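Local coordinates for phosphoribosylaminoimidazole-succinocarboxamide synthase (Pyrococcus horikoshii, PDB 4O7Y), which catalyses the ATP-dependent joining of L-aspartate to carboxyaminoimidazole ribonucleotide, giving SAICAR in de novo purine biosynthesis, at residues A[91-96]-A[114-119]; A[175-180]-A[188-193]; A[87-92]-A[120-125]. All coordinates share one frame; numbering follows the deposited sequence. Where two conformers were deposited one is given.

In the fold
From the N terminus, strand 84-93 comes first, and both interaction 3 and interaction 1 start on it. Interaction 3 (87-92 with 120-125) and interaction 1 (91-96 with 114-119) are successive rungs of one antiparallel ladder with strand 111-121; they share Val91 and Val92, and interaction 1 closes the shorter loop within the longer one closed by interaction 3. Interaction 2 (175-180 with 188-193) follows in series, closing a short hairpin further along the chain. Its strand 169-180 pairs with strand 84-93 in the same sheet, with a probable hydrogen bond between Leu176 N and Val90 O. All three contacts touch the bound cytidine monophosphate.

Interaction 1 of 3, residues A[91-96]-A[114-119]; sequences VVRNVV and EPIVEL. With C5P (cytidine-5'-monophosphate), chain B.
The antiparallel ladder of strands 84-93 and 111-121 pairs Val91 with Glu118, Val92 with Val117 and Arg93 with Ile116 beside the nucleotide phosphate. Val91 N donates to Glu118 O at 2.8 Å and Glu118 N returns a bond to Val91 O; Arg93 and Ile116 are likewise doubly bonded, while Val92 and Val117 form the non-hydrogen-bonded pair between them. The side chains of Val91, Arg93, Ile116 and Glu118 lie on the nucleotide side. On the other face Val92 and Val117 pack against helix 143-165, which Pro115 also touches.

Arg93, taken here in one of its two modelled conformers, carries the polar contact. Its chain bends about the CG-CD bond (chi3 71°), bringing the guanidinium across the end of Glu118, whose chain is extended. NH1 reaches Glu118 OE1 at 2.9 Å in a salt bridge, but from above the carboxylate plane, the two flat groups standing 58° apart. OE1 also bonds Tyr120 OH, which helps to fix the carboxylate. Two further, straighter bonds run from the guanidinium edge to the phosphate: NH1 to O3P at 3.0 Å and NH2 to O2P at 2.7 Å. Glu118 thus acts as a second-shell residue that probably steadies the arginine and tempers its charge. Val91 CG1 lies 3.8 Å from the nucleotide C5'. Ser99, Arg198 and Arg214 also bond to the nucleotide. An arginine on a sheet face, held by a glutamate and giving two bonds to a phosphate, is consistent with a 5'-phosphate pocket for the ribonucleotide substrate of this family.

Interaction 2 of 3, residues A[175-180]-A[188-193]; sequences KLEFGK and LADEIS. With C5P (cytidine-5'-monophosphate), chain B.
A salt-bridge network of Lys175, Glu177 and Asp190 joins strand 169-180 to the segment leaving its beta-hairpin partner, strand 186-188. The ladder itself ends here with one antiparallel non-hydrogen-bonded pair, Phe178 with Leu188. Just beyond it, Ala189 N donates to Glu177 O at 2.8 Å, tilted from the carbonyl plane, before the chain draws away as a loop.

The ammonium group of Lys175 sits between two acids. Bends at chi2 (-89°) and chi3 (-71°) turn the lysine chain to run forward along its strand toward Glu177, so that NZ reaches Glu177 OE2 on the anti side of that carboxylate and Asp190 OD1 across the contact, each at 2.9 Å. The two carboxylates lie almost parallel and stacked, with Glu177 OE2 4.0 Å from Asp190 OD1; their mutual repulsion is probably relieved by the shared lysine. Lys13 adds a second cation by pairing with Asp190 OD2. Lys175 also borders the nucleotide, with Lys175 CE 3.4 Å from the cytosine O2 of C5P.

Two waters bridge the backbones. One accepts from Lys175 NZ at 2.7 Å and lies within hydrogen-bonding reach of the carbonyl oxygens of Lys175 and Glu191; the other accepts from Glu177 N and lies in similar reach of Ala189 O. On the opposite side of strand 169-180 from the charges, the contact is apolar: Leu176 CD2 meets both Leu188 CD1 and Ile192 CG1, while helix 143-165 packs on Leu176 and Phe178. Leu188 CD1 also rides over one face of the Phe178 ring in a CH-pi contact, 4.0 Å from its centroid and offset toward the rim.

Interaction 3 of 3, residues A[87-92]-A[120-125]; sequences PLEVVV and YYKNDE. With C5P (cytidine-5'-monophosphate), chain B.
With chi1 -68° in Glu89 and -69° in Tyr120, both CG atoms lie anti to their carbonyl carbons; the two residues, paired across the antiparallel ladder, put their side chains on one face. Glu89 then extends straight, while the Tyr120 ring settles toward Val91, with Tyr120 CE2 3.7 Å from Val91 CG2 in an oblique approach. The pair is hydrogen-bonded: Glu89 N donates to Tyr120 O and Tyr120 N to Glu89 O, both at 2.9 Å, and that Glu89 oxygen also lies at the ring edge of Tyr120, in its plane; the hydroxyl of this ring has its partner in Glu118.

The carboxylate end of Glu89 reaches the base: OE2 stands 2.6 Å from the cytosine N4. Across it, at about a right angle, runs Lys122, whose methylenes lie against the glutamate, CG being 3.3 Å from Glu89 OE1. Bends near its end leave Lys122 NZ 3.8 Å from that oxygen, a long salt bridge, so much of this contact is made by the aliphatic stem.

Next to this pair, Lys122 N bonds Pro87 O at 2.9 Å, approaching from above the carbonyl plane. The same Pro87 oxygen meets the edge of the Tyr121 ring. That ring carries Asn123 CB over one face, and its OH accepts from Asn123 ND2. Strand 130-131 packs against both tyrosines, Arg103 of the second subunit touches Tyr121, helix 143-165 packs against Leu88 and Val90, and strand 169-180, the neighbour of strand 84-93 away from strand 111-121, flanks Glu89.

Interaction 1 of 3, residues A[91-96]-A[114-119]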
# COMPACT_ATOMS: atom_id res chain seq x y z
N VAL A 91 -2.79 -4.94 -9.83
CA VAL A 91 -1.52 -5.11 -10.53
C VAL A 91 -0.83 -6.40 -10.03
O VAL A 91 -0.65 -6.58 -8.82
CB VAL A 91 -0.60 -3.88 -10.33
CG1 VAL A 91 0.81 -4.13 -10.88
CG2 VAL A 91 -1.19 -2.63 -10.98
N VAL A 92 -0.46 -7.27 -10.95
CA VAL A 92 0.24 -8.52 -10.63
C VAL A 92 1.65 -8.38 -11.19
O VAL A 92 1.80 -7.98 -12.34
CB VAL A 92 -0.45 -9.76 -11.25
CG1 VAL A 92 0.24 -11.04 -10.82
CG2 VAL A 92 -1.91 -9.80 -10.88
N ARG A 93 2.67 -8.71 -10.39
CA ARG A 93 4.07 -8.51 -10.78
C ARG A 93 4.88 -9.81 -10.58
O ARG A 93 4.84 -10.41 -9.51
CB ARG A 93 4.66 -7.33 -10.00
CG ARG A 93 3.63 -6.24 -9.67
CD ARG A 93 4.22 -5.00 -9.01
NE ARG A 93 4.98 -4.23 -9.98
CZ ARG A 93 4.73 -2.99 -10.40
NH1 ARG A 93 3.72 -2.27 -9.91
NH2 ARG A 93 5.55 -2.46 -11.30
N ASN A 94 5.58 -10.24 -11.63
CA ASN A 94 6.47 -11.42 -11.60
C ASN A 94 7.94 -11.05 -11.56
O ASN A 94 8.76 -11.75 -10.94
CB ASN A 94 6.20 -12.32 -12.80
CG ASN A 94 4.75 -12.76 -12.86
OD1 ASN A 94 4.23 -13.37 -11.90
ND2 ASN A 94 4.07 -12.43 -13.95
N VAL A 95 8.26 -9.91 -12.18
CA VAL A 95 9.63 -9.44 -12.36
C VAL A 95 9.66 -7.96 -11.97
O VAL A 95 8.72 -7.23 -12.30
CB VAL A 95 10.02 -9.62 -13.84
CG1 VAL A 95 11.33 -8.92 -14.16
CG2 VAL A 95 10.07 -11.11 -14.19
N VAL A 96 10.68 -7.53 -11.21
CA VAL A 96 10.79 -6.12 -10.78
C VAL A 96 10.95 -5.15 -11.98
O VAL A 96 11.82 -5.32 -12.88
CB VAL A 96 11.89 -5.90 -9.70
CG1 VAL A 96 12.05 -4.45 -9.35
CG2 VAL A 96 11.55 -6.66 -8.42
N GLU A 114 7.81 -15.10 -5.64
CA GLU A 114 6.40 -15.40 -5.91
C GLU A 114 5.70 -14.12 -6.42
O GLU A 114 6.21 -13.01 -6.21
CB GLU A 114 5.69 -15.98 -4.68
CG GLU A 114 5.47 -15.02 -3.52
CD GLU A 114 4.71 -15.65 -2.35
OE1 GLU A 114 3.55 -15.26 -2.12
OE2 GLU A 114 5.28 -16.51 -1.65
N PRO A 115 4.54 -14.26 -7.11
CA PRO A 115 3.95 -13.01 -7.62
C PRO A 115 3.50 -12.03 -6.51
O PRO A 115 3.04 -12.46 -5.47
CB PRO A 115 2.73 -13.50 -8.43
CG PRO A 115 2.98 -14.95 -8.69
CD PRO A 115 3.78 -15.46 -7.53
N ILE A 116 3.72 -10.73 -6.73
CA ILE A 116 3.16 -9.66 -5.90
C ILE A 116 1.82 -9.16 -6.49
O ILE A 116 1.71 -8.96 -7.68
CB ILE A 116 4.17 -8.49 -5.84
CG1 ILE A 116 5.41 -8.97 -5.07
CG2 ILE A 116 3.54 -7.24 -5.24
CD1 ILE A 116 6.44 -7.90 -4.74
N VAL A 117 0.79 -8.98 -5.67
CA VAL A 117 -0.47 -8.37 -6.16
C VAL A 117 -0.55 -7.02 -5.46
O VAL A 117 -0.35 -6.94 -4.22
CB VAL A 117 -1.72 -9.19 -5.78
CG1 VAL A 117 -2.98 -8.56 -6.37
CG2 VAL A 117 -1.58 -10.66 -6.23
N GLU A 118 -0.80 -5.95 -6.21
CA GLU A 118 -0.96 -4.62 -5.62
C GLU A 118 -2.32 -4.06 -5.99
O GLU A 118 -2.77 -4.23 -7.13
CB GLU A 118 0.13 -3.65 -6.07
CG GLU A 118 1.57 -4.05 -5.75
CD GLU A 118 2.61 -3.15 -6.41
OE1 GLU A 118 2.30 -2.49 -7.42
OE2 GLU A 118 3.76 -3.09 -5.92
N LEU A 119 -2.97 -3.43 -5.01
CA LEU A 119 -4.26 -2.75 -5.24
C LEU A 119 -4.03 -1.26 -5.29
O LEU A 119 -3.36 -0.73 -4.40
CB LEU A 119 -5.24 -3.04 -4.10
CG LEU A 119 -5.42 -4.55 -3.85
CD1 LEU A 119 -6.19 -4.83 -2.56
CD2 LEU A 119 -6.09 -5.20 -5.07
O3P C5P B . 3.06 0.42 -11.17
P C5P B . 3.73 0.53 -12.55
O1P C5P B . 3.66 1.90 -13.15
O2P C5P B . 5.11 -0.09 -12.55
O5' C5P B . 2.90 -0.34 -13.57
C5' C5P B . 2.60 -1.73 -13.30
C4' C5P B . 1.93 -2.39 -14.51
O4' C5P B . 0.56 -1.99 -14.52
C3' C5P B . 2.49 -1.97 -15.89
O3' C5P B . 2.34 -3.06 -16.81
C2' C5P B . 1.60 -0.84 -16.34
O2' C5P B . 1.52 -0.77 -17.77
C1' C5P B . 0.27 -1.24 -15.72
N1 C5P B . -0.58 -0.09 -15.39
C2 C5P B . -1.71 0.22 -16.21
N3 C5P B . -2.50 1.29 -15.91
C4 C5P B . -2.22 2.04 -14.82
C5 C5P B . -1.11 1.77 -14.00
C6 C5P B . -0.30 0.68 -14.30
O2 C5P B . -1.98 -0.47 -17.21
N4 C5P B . -3.01 3.10 -14.52

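Interaction 2 of 3, residues A[175-180]-A[188-193]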
# COMPACT_ATOMS: atom_id res chain seq x y z
N LYS A 175 -1.78 -4.99 -15.42
CA LYS A 175 -2.86 -4.39 -14.66
C LYS A 175 -4.20 -4.94 -15.17
O LYS A 175 -4.43 -5.02 -16.40
CB LYS A 175 -2.84 -2.86 -14.80
CG LYS A 175 -3.91 -2.12 -13.99
CD LYS A 175 -5.23 -1.95 -14.77
CE LYS A 175 -5.10 -0.94 -15.93
NZ LYS A 175 -6.35 -0.94 -16.78
N LEU A 176 -5.06 -5.26 -14.20
CA LEU A 176 -6.42 -5.70 -14.43
C LEU A 176 -7.45 -4.80 -13.76
O LEU A 176 -7.15 -4.10 -12.76
CB LEU A 176 -6.62 -7.13 -13.86
CG LEU A 176 -5.80 -8.28 -14.45
CD1 LEU A 176 -6.20 -9.57 -13.74
CD2 LEU A 176 -5.96 -8.41 -15.98
N GLU A 177 -8.67 -4.83 -14.30
CA GLU A 177 -9.82 -4.17 -13.67
C GLU A 177 -11.01 -5.12 -13.65
O GLU A 177 -11.10 -6.06 -14.46
CB GLU A 177 -10.17 -2.86 -14.38
CG GLU A 177 -9.01 -1.87 -14.48
CD GLU A 177 -9.44 -0.48 -14.95
OE1 GLU A 177 -10.64 -0.16 -14.94
OE2 GLU A 177 -8.57 0.29 -15.32
N PHE A 178 -11.92 -4.90 -12.71
CA PHE A 178 -12.98 -5.85 -12.45
C PHE A 178 -14.26 -5.09 -12.19
O PHE A 178 -14.23 -3.94 -11.74
CB PHE A 178 -12.69 -6.70 -11.20
CG PHE A 178 -11.52 -7.65 -11.33
CD1 PHE A 178 -11.72 -8.97 -11.75
CD2 PHE A 178 -10.21 -7.21 -11.05
CE1 PHE A 178 -10.67 -9.86 -11.86
CE2 PHE A 178 -9.14 -8.10 -11.18
CZ PHE A 178 -9.37 -9.43 -11.59
N GLY A 179 -15.39 -5.78 -12.40
CA GLY A 179 -16.67 -5.30 -11.91
C GLY A 179 -17.58 -6.46 -11.53
O GLY A 179 -17.22 -7.65 -11.68
N LYS A 180 -18.77 -6.12 -11.05
CA LYS A 180 -19.76 -7.12 -10.69
C LYS A 180 -20.91 -7.15 -11.69
O LYS A 180 -21.40 -6.09 -12.07
CB LYS A 180 -20.31 -6.85 -9.31
CG LYS A 180 -19.78 -7.78 -8.25
CD LYS A 180 -20.69 -7.79 -7.03
CE LYS A 180 -20.45 -6.58 -6.14
NZ LYS A 180 -20.58 -7.01 -4.71
N LEU A 188 -13.88 -10.03 -14.84
CA LEU A 188 -12.73 -9.30 -15.40
C LEU A 188 -13.15 -8.35 -16.54
O LEU A 188 -13.89 -8.76 -17.47
CB LEU A 188 -11.68 -10.31 -15.89
CG LEU A 188 -10.37 -9.74 -16.46
CD1 LEU A 188 -9.71 -8.94 -15.36
CD2 LEU A 188 -9.44 -10.87 -16.86
N ALA A 189 -12.68 -7.11 -16.48
CA ALA A 189 -13.17 -6.05 -17.36
C ALA A 189 -12.04 -5.33 -18.11
O ALA A 189 -10.95 -5.91 -18.31
CB ALA A 189 -14.02 -5.06 -16.58
N ASP A 190 -12.31 -4.10 -18.53
CA ASP A 190 -11.33 -3.23 -19.21
C ASP A 190 -10.60 -4.01 -20.34
O ASP A 190 -11.27 -4.68 -21.18
CB ASP A 190 -10.36 -2.60 -18.19
CG ASP A 190 -9.60 -1.38 -18.76
OD1 ASP A 190 -8.37 -1.46 -18.86
OD2 ASP A 190 -10.21 -0.34 -19.10
N GLU A 191 -9.26 -3.92 -20.37
CA GLU A 191 -8.49 -4.46 -21.50
C GLU A 191 -7.30 -5.29 -21.03
O GLU A 191 -6.89 -5.20 -19.87
CB GLU A 191 -7.98 -3.32 -22.44
CG GLU A 191 -6.74 -2.57 -21.92
CD GLU A 191 -6.27 -1.43 -22.82
OE1 GLU A 191 -5.64 -1.66 -23.88
OE2 GLU A 191 -6.49 -0.27 -22.44
N ILE A 192 -6.71 -6.06 -21.95
CA ILE A 192 -5.42 -6.74 -21.70
C ILE A 192 -4.62 -6.56 -22.99
O ILE A 192 -4.90 -7.23 -23.98
CB ILE A 192 -5.56 -8.26 -21.33
CG1 ILE A 192 -6.46 -8.48 -20.10
CG2 ILE A 192 -4.21 -8.88 -20.98
CD1 ILE A 192 -6.72 -9.94 -19.79
N SER A 193 -3.63 -5.68 -22.94
CA SER A 193 -2.86 -5.34 -24.12
C SER A 193 -1.43 -4.94 -23.78
O SER A 193 -1.03 -4.87 -22.59
CB SER A 193 -3.55 -4.18 -24.85
OG SER A 193 -3.42 -3.00 -24.10
O3P C5P B . 3.06 0.42 -11.17
P C5P B . 3.73 0.53 -12.55
O1P C5P B . 3.66 1.90 -13.15
O2P C5P B . 5.11 -0.09 -12.55
O5' C5P B . 2.90 -0.34 -13.57
C5' C5P B . 2.60 -1.73 -13.30
C4' C5P B . 1.93 -2.39 -14.51
O4' C5P B . 0.56 -1.99 -14.52
C3' C5P B . 2.49 -1.97 -15.89
O3' C5P B . 2.34 -3.06 -16.81
C2' C5P B . 1.60 -0.84 -16.34
O2' C5P B . 1.52 -0.77 -17.77
C1' C5P B . 0.27 -1.24 -15.72
N1 C5P B . -0.58 -0.09 -15.39
C2 C5P B . -1.71 0.22 -16.21
N3 C5P B . -2.50 1.29 -15.91
C4 C5P B . -2.22 2.04 -14.82
C5 C5P B . -1.11 1.77 -14.00
C6 C5P B . -0.30 0.68 -14.30
O2 C5P B . -1.98 -0.47 -17.21
N4 C5P B . -3.01 3.10 -14.52
O HOH W 1 -6.13 -3.45 -17.64
O HOH W 2 -8.43 -5.94 -17.01

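Interaction 3 of 3, residues A[87-92]-A[120-125]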
# COMPACT_ATOMS: atom_id res chain seq x y z
N PRO A 87 -13.70 0.34 -8.17
CA PRO A 87 -12.76 1.42 -8.44
C PRO A 87 -11.31 1.01 -8.12
O PRO A 87 -10.64 1.67 -7.32
CB PRO A 87 -13.25 2.53 -7.49
CG PRO A 87 -13.74 1.77 -6.30
CD PRO A 87 -14.32 0.47 -6.82
N LEU A 88 -10.84 -0.04 -8.78
CA LEU A 88 -9.52 -0.63 -8.53
C LEU A 88 -8.74 -0.83 -9.79
O LEU A 88 -9.29 -1.13 -10.85
CB LEU A 88 -9.64 -2.02 -7.87
CG LEU A 88 -10.35 -2.08 -6.49
CD1 LEU A 88 -10.60 -3.54 -6.10
CD2 LEU A 88 -9.57 -1.34 -5.42
N GLU A 89 -7.43 -0.69 -9.65
CA GLU A 89 -6.51 -1.24 -10.61
C GLU A 89 -5.73 -2.29 -9.86
O GLU A 89 -5.19 -2.03 -8.77
CB GLU A 89 -5.64 -0.14 -11.19
CG GLU A 89 -6.48 0.80 -12.05
CD GLU A 89 -5.68 1.91 -12.68
OE1 GLU A 89 -6.27 2.91 -13.13
OE2 GLU A 89 -4.44 1.77 -12.74
N VAL A 90 -5.76 -3.51 -10.40
CA VAL A 90 -5.20 -4.67 -9.70
C VAL A 90 -3.95 -5.07 -10.47
O VAL A 90 -4.03 -5.42 -11.65
CB VAL A 90 -6.20 -5.85 -9.59
CG1 VAL A 90 -5.58 -7.01 -8.83
CG2 VAL A 90 -7.50 -5.39 -8.90
N VAL A 91 -2.79 -4.94 -9.83
CA VAL A 91 -1.52 -5.11 -10.53
C VAL A 91 -0.83 -6.40 -10.03
O VAL A 91 -0.65 -6.58 -8.82
CB VAL A 91 -0.60 -3.88 -10.33
CG1 VAL A 91 0.81 -4.13 -10.88
CG2 VAL A 91 -1.19 -2.63 -10.98
N VAL A 92 -0.46 -7.27 -10.95
CA VAL A 92 0.24 -8.52 -10.63
C VAL A 92 1.65 -8.38 -11.19
O VAL A 92 1.80 -7.98 -12.34
CB VAL A 92 -0.45 -9.76 -11.25
CG1 VAL A 92 0.24 -11.04 -10.82
CG2 VAL A 92 -1.91 -9.80 -10.88
N TYR A 120 -4.61 -0.61 -6.31
CA TYR A 120 -4.54 0.85 -6.50
C TYR A 120 -5.97 1.38 -6.55
O TYR A 120 -6.82 0.82 -7.22
CB TYR A 120 -3.79 1.26 -7.78
CG TYR A 120 -2.32 0.95 -7.69
CD1 TYR A 120 -1.42 1.90 -7.22
CD2 TYR A 120 -1.85 -0.32 -8.03
CE1 TYR A 120 -0.05 1.60 -7.09
CE2 TYR A 120 -0.49 -0.62 -7.93
CZ TYR A 120 0.40 0.35 -7.47
OH TYR A 120 1.74 0.03 -7.35
N TYR A 121 -6.22 2.44 -5.80
CA TYR A 121 -7.53 3.05 -5.79
C TYR A 121 -7.66 3.96 -7.03
O TYR A 121 -6.90 4.92 -7.19
CB TYR A 121 -7.70 3.82 -4.48
CG TYR A 121 -8.94 4.69 -4.41
CD1 TYR A 121 -10.14 4.31 -5.04
CD2 TYR A 121 -8.92 5.87 -3.68
CE1 TYR A 121 -11.28 5.11 -4.96
CE2 TYR A 121 -10.05 6.67 -3.60
CZ TYR A 121 -11.21 6.29 -4.25
OH TYR A 121 -12.30 7.10 -4.17
N LYS A 122 -8.57 3.60 -7.93
CA LYS A 122 -8.82 4.44 -9.12
C LYS A 122 -9.46 5.76 -8.72
O LYS A 122 -10.64 5.81 -8.39
CB LYS A 122 -9.73 3.72 -10.09
CG LYS A 122 -8.99 3.05 -11.21
CD LYS A 122 -9.94 2.24 -12.08
CE LYS A 122 -10.75 3.14 -12.97
NZ LYS A 122 -9.90 3.70 -14.05
N ASN A 123 -8.65 6.82 -8.73
CA ASN A 123 -9.10 8.14 -8.30
C ASN A 123 -8.16 9.20 -8.85
O ASN A 123 -7.05 9.36 -8.35
CB ASN A 123 -9.11 8.22 -6.77
CG ASN A 123 -9.75 9.49 -6.25
OD1 ASN A 123 -9.27 10.59 -6.50
ND2 ASN A 123 -10.83 9.34 -5.51
N ASP A 124 -8.61 9.95 -9.85
CA ASP A 124 -7.75 10.96 -10.49
C ASP A 124 -7.33 12.08 -9.55
O ASP A 124 -6.19 12.52 -9.61
CB ASP A 124 -8.42 11.54 -11.73
CG ASP A 124 -8.54 10.53 -12.84
OD1 ASP A 124 -7.51 9.91 -13.22
OD2 ASP A 124 -9.66 10.34 -13.34
N GLU A 125 -8.24 12.53 -8.70
CA GLU A 125 -7.90 13.52 -7.68
C GLU A 125 -6.70 13.12 -6.82
O GLU A 125 -5.88 13.97 -6.47
CB GLU A 125 -9.11 13.84 -6.81
CG GLU A 125 -10.03 14.90 -7.42
O3P C5P B . 3.06 0.42 -11.17
P C5P B . 3.73 0.53 -12.55
O1P C5P B . 3.66 1.90 -13.15
O2P C5P B . 5.11 -0.09 -12.55
O5' C5P B . 2.90 -0.34 -13.57
C5' C5P B . 2.60 -1.73 -13.30
C4' C5P B . 1.93 -2.39 -14.51
O4' C5P B . 0.56 -1.99 -14.52
C3' C5P B . 2.49 -1.97 -15.89
O3' C5P B . 2.34 -3.06 -16.81
C2' C5P B . 1.60 -0.84 -16.34
O2' C5P B . 1.52 -0.77 -17.77
C1' C5P B . 0.27 -1.24 -15.72
N1 C5P B . -0.58 -0.09 -15.39
C2 C5P B . -1.71 0.22 -16.21
N3 C5P B . -2.50 1.29 -15.91
C4 C5P B . -2.22 2.04 -14.82
C5 C5P B . -1.11 1.77 -14.00
C6 C5P B . -0.30 0.68 -14.30
O2 C5P B . -1.98 -0.47 -17.21
N4 C5P B . -3.01 3.10 -14.52